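Local coordinates for nitronate monooxygenase family protein (Pseudomonas aeruginosa, PDB 4QIT) that oxidises alkyl nitronates, above all the toxin propionate 3-nitronate, with molecular oxygen, using flavin mononucleotide held in a TIM barrel, at residues C78-Q83 against L302-F307; K112-S117 against F307-T312. The protein carries 1 engineered substitution. One frame throughout, in Å; residues are numbered along the deposited sequence.

Interaction 1 (C78-Q83 against L302-F307); sequences CHRPGQ and LPDYPF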
loop_
_atom_site.group_PDB
_atom_site.type_symbol
_atom_site.label_atom_id
_atom_site.label_comp_id
_atom_site.label_asym_id
_atom_site.label_seq_id
_atom_site.Cartn_x
_atom_site.Cartn_y
_atom_site.Cartn_z
ATOM N N CYS A 78 -0.506 -23.117 -0.900
ATOM C CA CYS A 78 -1.761 -23.724 -1.325
ATOM C C CYS A 78 -2.216 -23.050 -2.616
ATOM O O CYS A 78 -3.396 -22.731 -2.803
ATOM C CB CYS A 78 -2.810 -23.538 -0.226
ATOM S SG CYS A 78 -4.227 -24.660 -0.330
ATOM N N HIS A 79 -1.254 -22.811 -3.497
ATOM C CA HIS A 79 -1.526 -22.237 -4.810
ATOM C C HIS A 79 -2.267 -23.234 -5.714
ATOM O O HIS A 79 -2.306 -24.438 -5.431
ATOM C CB HIS A 79 -0.210 -21.815 -5.472
ATOM C CG HIS A 79 0.842 -22.887 -5.464
ATOM N ND1 HIS A 79 1.508 -23.269 -4.319
ATOM C CD2 HIS A 79 1.345 -23.640 -6.470
ATOM C CE1 HIS A 79 2.379 -24.219 -4.622
ATOM N NE2 HIS A 79 2.301 -24.465 -5.914
ATOM N N ARG A 80 -2.855 -22.723 -6.793
ATOM C CA ARG A 80 -3.325 -23.586 -7.874
ATOM C C ARG A 80 -2.120 -24.351 -8.389
ATOM O O ARG A 80 -1.083 -23.740 -8.671
ATOM C CB ARG A 80 -3.915 -22.746 -9.003
ATOM C CG ARG A 80 -4.204 -23.554 -10.270
ATOM C CD ARG A 80 -4.671 -22.668 -11.419
ATOM N NE ARG A 80 -3.790 -21.519 -11.655
ATOM C CZ ARG A 80 -2.586 -21.600 -12.216
ATOM N NH1 ARG A 80 -2.097 -22.779 -12.589
ATOM N NH2 ARG A 80 -1.860 -20.500 -12.394
ATOM N N PRO A 81 -2.229 -25.689 -8.493
ATOM C CA PRO A 81 -1.091 -26.473 -8.979
ATOM C C PRO A 81 -0.579 -25.957 -10.325
ATOM O O PRO A 81 -1.367 -25.690 -11.237
ATOM C CB PRO A 81 -1.673 -27.883 -9.114
ATOM C CG PRO A 81 -2.710 -27.938 -8.038
ATOM C CD PRO A 81 -3.343 -26.552 -8.061
ATOM N N GLY A 82 0.738 -25.799 -10.432
ATOM C CA GLY A 82 1.331 -25.236 -11.628
ATOM C C GLY A 82 1.023 -26.095 -12.841
ATOM O O GLY A 82 0.991 -27.326 -12.760
ATOM N N GLN A 83 0.803 -25.436 -13.968
ATOM C CA GLN A 83 0.537 -26.139 -15.218
ATOM C C GLN A 83 1.759 -26.077 -16.114
ATOM O O GLN A 83 2.139 -25.007 -16.593
ATOM C CB GLN A 83 -0.687 -25.554 -15.911
ATOM C CG GLN A 83 -1.993 -25.964 -15.229
ATOM C CD GLN A 83 -3.224 -25.294 -15.815
ATOM O OE1 GLN A 83 -3.289 -25.015 -17.016
ATOM N NE2 GLN A 83 -4.214 -25.034 -14.962
ATOM N N LEU A 302 5.320 -15.331 -19.802
ATOM C CA LEU A 302 5.810 -15.939 -18.573
ATOM C C LEU A 302 5.236 -17.335 -18.385
ATOM O O LEU A 302 4.015 -17.520 -18.480
ATOM C CB LEU A 302 5.368 -15.074 -17.396
ATOM C CG LEU A 302 6.102 -15.160 -16.064
ATOM C CD1 LEU A 302 7.566 -14.823 -16.256
ATOM C CD2 LEU A 302 5.457 -14.209 -15.062
ATOM N N PRO A 303 6.099 -18.329 -18.089
ATOM C CA PRO A 303 5.579 -19.635 -17.656
ATOM C C PRO A 303 4.804 -19.531 -16.333
ATOM O O PRO A 303 4.785 -18.473 -15.697
ATOM C CB PRO A 303 6.857 -20.478 -17.466
ATOM C CG PRO A 303 7.892 -19.792 -18.323
ATOM C CD PRO A 303 7.564 -18.330 -18.242
ATOM N N ASP A 304 4.176 -20.625 -15.921
ATOM C CA ASP A 304 3.377 -20.632 -14.710
ATOM C C ASP A 304 4.283 -20.669 -13.476
ATOM O O ASP A 304 5.447 -21.062 -13.545
ATOM C CB ASP A 304 2.468 -21.860 -14.742
ATOM C CG ASP A 304 1.225 -21.706 -13.899
ATOM O OD1 ASP A 304 0.968 -20.598 -13.367
ATOM O OD2 ASP A 304 0.485 -22.709 -13.778
ATOM N N TYR A 305 3.745 -20.223 -12.349
ATOM C CA TYR A 305 4.357 -20.494 -11.059
ATOM C C TYR A 305 4.165 -21.986 -10.744
ATOM O O TYR A 305 3.096 -22.529 -10.982
ATOM C CB TYR A 305 3.651 -19.635 -10.010
ATOM C CG TYR A 305 4.128 -19.839 -8.594
ATOM C CD1 TYR A 305 5.221 -19.136 -8.092
ATOM C CD2 TYR A 305 3.470 -20.724 -7.750
ATOM C CE1 TYR A 305 5.654 -19.324 -6.777
ATOM C CE2 TYR A 305 3.893 -20.928 -6.447
ATOM C CZ TYR A 305 4.980 -20.224 -5.966
ATOM O OH TYR A 305 5.379 -20.433 -4.660
ATOM N N PRO A 306 5.189 -22.658 -10.193
ATOM C CA PRO A 306 6.490 -22.150 -9.766
ATOM C C PRO A 306 7.631 -22.507 -10.738
ATOM O O PRO A 306 8.813 -22.429 -10.363
ATOM C CB PRO A 306 6.691 -22.893 -8.444
ATOM C CG PRO A 306 6.149 -24.276 -8.759
ATOM C CD PRO A 306 4.994 -24.051 -9.739
ATOM N N PHE A 307 7.290 -22.905 -11.966
ATOM C CA PHE A 307 8.301 -23.247 -12.958
ATOM C C PHE A 307 9.270 -22.099 -13.203
ATOM O O PHE A 307 10.468 -22.324 -13.393
ATOM C CB PHE A 307 7.645 -23.697 -14.278
ATOM C CG PHE A 307 6.730 -24.878 -14.124
ATOM C CD1 PHE A 307 7.237 -26.174 -14.164
ATOM C CD2 PHE A 307 5.364 -24.695 -13.939
ATOM C CE1 PHE A 307 6.391 -27.267 -14.014
ATOM C CE2 PHE A 307 4.515 -25.782 -13.791
ATOM C CZ PHE A 307 5.032 -27.068 -13.825
HETATM O O HOH W 1 0.499 -21.942 -9.900
HETATM O O HOH W 2 4.446 -23.243 -17.230
#
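Gly82 and Tyr305 bring two irregular backbones to 5.7 Å between CA atoms, where the loop after TIM-barrel strand 72-77 meets the turn leading into helix 307-320. At this crossing Gly82 CA lies 3.3 Å from Tyr305 O, and the peptide between Tyr305 and Pro306 is cis, with Pro306 as the helix N-cap. Water 1 bridges the two loops, donating to Arg80 O and Tyr305 O, while water 2 donates to Gln83 O and accepts from Asp304 N. The polar centre is the carboxylate of Asp304. Arg80, its chain bent at chi3 (51°), grips it end-on in a salt bridge: NH1 meets OD2 at 2.8 Å and NH2 meets OD1 at 3.0 Å, both through syn lone pairs, with the two groups nearly coplanar. Gln83 N adds a bond to OD2 on the anti side, so this one oxygen takes two donors and the carboxylate is held against rotation. Deeper in, the Tyr305 edge points at the His79 face in a T-shaped pair, planes at 88°; His79 NE2 is bonded to Tyr115 O. The Tyr305 side chain lies about 5 Å from bound nitroethane. Its CE2 stands over the centre of the imidazole, 3.7 Å from His79 CD2.

Interaction 2 (K112-S117 against F307-T312); sequences KNIYLS and FVYDAT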
loop_
_atom_site.group_PDB
_atom_site.type_symbol
_atom_site.label_atom_id
_atom_site.label_comp_id
_atom_site.label_asym_id
_atom_site.label_seq_id
_atom_site.Cartn_x
_atom_site.Cartn_y
_atom_site.Cartn_z
ATOM N N LYS A 112 10.965 -27.749 -13.652
ATOM C CA LYS A 112 10.213 -28.679 -12.821
ATOM C C LYS A 112 9.267 -27.952 -11.874
ATOM O O LYS A 112 9.465 -26.772 -11.548
ATOM C CB LYS A 112 11.175 -29.549 -11.999
ATOM C CG LYS A 112 12.215 -30.316 -12.822
ATOM C CD LYS A 112 13.132 -31.100 -11.890
ATOM C CE LYS A 112 14.300 -31.728 -12.628
ATOM N NZ LYS A 112 15.290 -30.703 -13.040
ATOM N N ASN A 113 8.248 -28.675 -11.426
ATOM C CA ASN A 113 7.279 -28.158 -10.470
ATOM C C ASN A 113 7.868 -28.238 -9.064
ATOM O O ASN A 113 7.529 -29.124 -8.279
ATOM C CB ASN A 113 5.995 -28.976 -10.572
ATOM C CG ASN A 113 4.864 -28.385 -9.786
ATOM O OD1 ASN A 113 4.958 -27.262 -9.298
ATOM N ND2 ASN A 113 3.770 -29.134 -9.666
ATOM N N ILE A 114 8.744 -27.293 -8.739
ATOM C CA ILE A 114 9.581 -27.433 -7.546
ATOM C C ILE A 114 8.847 -27.232 -6.226
ATOM O O ILE A 114 9.289 -27.718 -5.183
ATOM C CB ILE A 114 10.790 -26.495 -7.595
ATOM C CG1 ILE A 114 10.327 -25.049 -7.773
ATOM C CG2 ILE A 114 11.717 -26.896 -8.720
ATOM C CD1 ILE A 114 11.431 -24.029 -7.463
ATOM N N TYR A 115 7.730 -26.516 -6.261
ATOM C CA TYR A 115 6.945 -26.289 -5.057
ATOM C C TYR A 115 5.570 -26.914 -5.232
ATOM O O TYR A 115 4.671 -26.293 -5.811
ATOM C CB TYR A 115 6.770 -24.788 -4.783
ATOM C CG TYR A 115 8.030 -24.038 -4.398
ATOM C CD1 TYR A 115 9.160 -24.703 -3.949
ATOM C CD2 TYR A 115 8.072 -22.649 -4.476
ATOM C CE1 TYR A 115 10.314 -24.000 -3.592
ATOM C CE2 TYR A 115 9.209 -21.944 -4.119
ATOM C CZ TYR A 115 10.325 -22.624 -3.682
ATOM O OH TYR A 115 11.461 -21.920 -3.332
ATOM N N LEU A 116 5.395 -28.136 -4.738
ATOM C CA LEU A 116 4.093 -28.776 -4.852
ATOM C C LEU A 116 3.107 -28.106 -3.914
ATOM O O LEU A 116 3.393 -27.892 -2.730
ATOM C CB LEU A 116 4.175 -30.274 -4.555
ATOM C CG LEU A 116 5.083 -31.098 -5.462
ATOM C CD1 LEU A 116 5.059 -32.561 -5.038
ATOM C CD2 LEU A 116 4.668 -30.947 -6.913
ATOM N N SER A 117 1.950 -27.750 -4.452
ATOM C CA SER A 117 0.877 -27.193 -3.654
ATOM C C SER A 117 0.312 -28.241 -2.707
ATOM O O SER A 117 0.376 -29.444 -2.983
ATOM C CB SER A 117 -0.234 -26.689 -4.569
ATOM O OG SER A 117 -1.326 -26.214 -3.805
ATOM N N PHE A 307 7.290 -22.905 -11.966
ATOM C CA PHE A 307 8.301 -23.247 -12.958
ATOM C C PHE A 307 9.270 -22.099 -13.203
ATOM O O PHE A 307 10.468 -22.324 -13.393
ATOM C CB PHE A 307 7.645 -23.697 -14.278
ATOM C CG PHE A 307 6.730 -24.878 -14.124
ATOM C CD1 PHE A 307 7.237 -26.174 -14.164
ATOM C CD2 PHE A 307 5.364 -24.695 -13.939
ATOM C CE1 PHE A 307 6.391 -27.267 -14.014
ATOM C CE2 PHE A 307 4.515 -25.782 -13.791
ATOM C CZ PHE A 307 5.032 -27.068 -13.825
ATOM N N VAL A 308 8.759 -20.869 -13.225
ATOM C CA VAL A 308 9.621 -19.698 -13.369
ATOM C C VAL A 308 10.697 -19.662 -12.288
ATOM O O VAL A 308 11.867 -19.403 -12.579
ATOM C CB VAL A 308 8.809 -18.388 -13.349
ATOM C CG1 VAL A 308 9.732 -17.171 -13.436
ATOM C CG2 VAL A 308 7.807 -18.378 -14.489
ATOM N N TYR A 309 10.309 -19.937 -11.041
ATOM C CA TYR A 309 11.295 -19.932 -9.960
ATOM C C TYR A 309 12.370 -21.007 -10.133
ATOM O O TYR A 309 13.514 -20.800 -9.749
ATOM C CB TYR A 309 10.627 -20.022 -8.579
ATOM C CG TYR A 309 11.492 -19.435 -7.473
ATOM C CD1 TYR A 309 12.243 -18.290 -7.698
ATOM C CD2 TYR A 309 11.552 -20.019 -6.216
ATOM C CE1 TYR A 309 13.031 -17.733 -6.705
ATOM C CE2 TYR A 309 12.347 -19.465 -5.208
ATOM C CZ TYR A 309 13.078 -18.320 -5.467
ATOM O OH TYR A 309 13.870 -17.751 -4.490
ATOM N N ASP A 310 12.014 -22.142 -10.725
ATOM C CA ASP A 310 13.001 -23.179 -11.008
ATOM C C ASP A 310 14.070 -22.638 -11.964
ATOM O O ASP A 310 15.263 -22.881 -11.770
ATOM C CB ASP A 310 12.304 -24.410 -11.593
ATOM C CG ASP A 310 13.208 -25.631 -11.639
ATOM O OD1 ASP A 310 14.039 -25.807 -10.721
ATOM O OD2 ASP A 310 13.091 -26.426 -12.601
ATOM N N ALA A 311 13.648 -21.883 -12.974
ATOM C CA ALA A 311 14.594 -21.283 -13.908
ATOM C C ALA A 311 15.476 -20.257 -13.189
ATOM O O ALA A 311 16.700 -20.238 -13.350
ATOM C CB ALA A 311 13.855 -20.638 -15.097
ATOM N N THR A 312 14.849 -19.416 -12.382
ATOM C CA THR A 312 15.571 -18.387 -11.649
ATOM C C THR A 312 16.577 -19.001 -10.680
ATOM O O THR A 312 17.709 -18.510 -10.570
ATOM C CB THR A 312 14.585 -17.477 -10.905
ATOM O OG1 THR A 312 13.786 -16.773 -11.867
ATOM C CG2 THR A 312 15.307 -16.465 -10.014
HETATM O O HOH W 3 15.058 -27.797 -13.570
#
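Phe307, in the first turn of helix 307-320, meets the Lys112-Asn113 peptide obliquely with its ring: its CD1 comes to 3.5 Å from Lys112 O and its CE1 is equally near Asn113 N, while CZ reaches Asn113 CB. Asn113 is the centre of an inverse gamma turn. Tyr309 follows, with CG turned anti to its backbone N (chi1 -155°), and carries its ring to Tyr115. The two rings meet obliquely, planes at 55°, with Tyr115 OH at the Tyr309 edge, 3.2 Å from CE2. Ile114 CD1 touches both, lying over one face of Tyr115 toward the rim and 4.2 Å from Tyr309 CD2. Asp310, next in the helix, accepts a hydrogen bond of 2.7 Å from Lys112 N at OD2, met from above the carboxylate plane. Water 3 donates to that same OD2 and accepts from Lys112 NZ, linking opposite charges that do not touch directly. On its other carboxylate oxygen, OD1, Asp310 packs against Ile114 CG2. The Tyr115 side chain is about 6 Å from bound nitroethane; helix 307-320 rests on helix 86-101 through Phe307 on Glu89 and Ala311 on Leu93 and Leu96.

Interactions 1 and 2 adjoin, their centres 7 Å apart and both about 16 Å from the centre of the chain. In sequence the segments alternate, 78-83, 112-117, 302-307 and 307-312, so the start of helix 307-320 and the turn before it engage two loops that lie on either side of helix 86-101 in the chain. Phe307 belongs to both contacts. The two loops are also joined directly, His79 O probably bonding Ser117 OG; Pro306, in the turn before the helix, packs on Asn113. Together they bring a late part of the chain against the loop after barrel strand 72-77 and the loop after helix 86-101, with the side chains of Tyr305 and Tyr115 about 5 and 6 Å from the nitroethane.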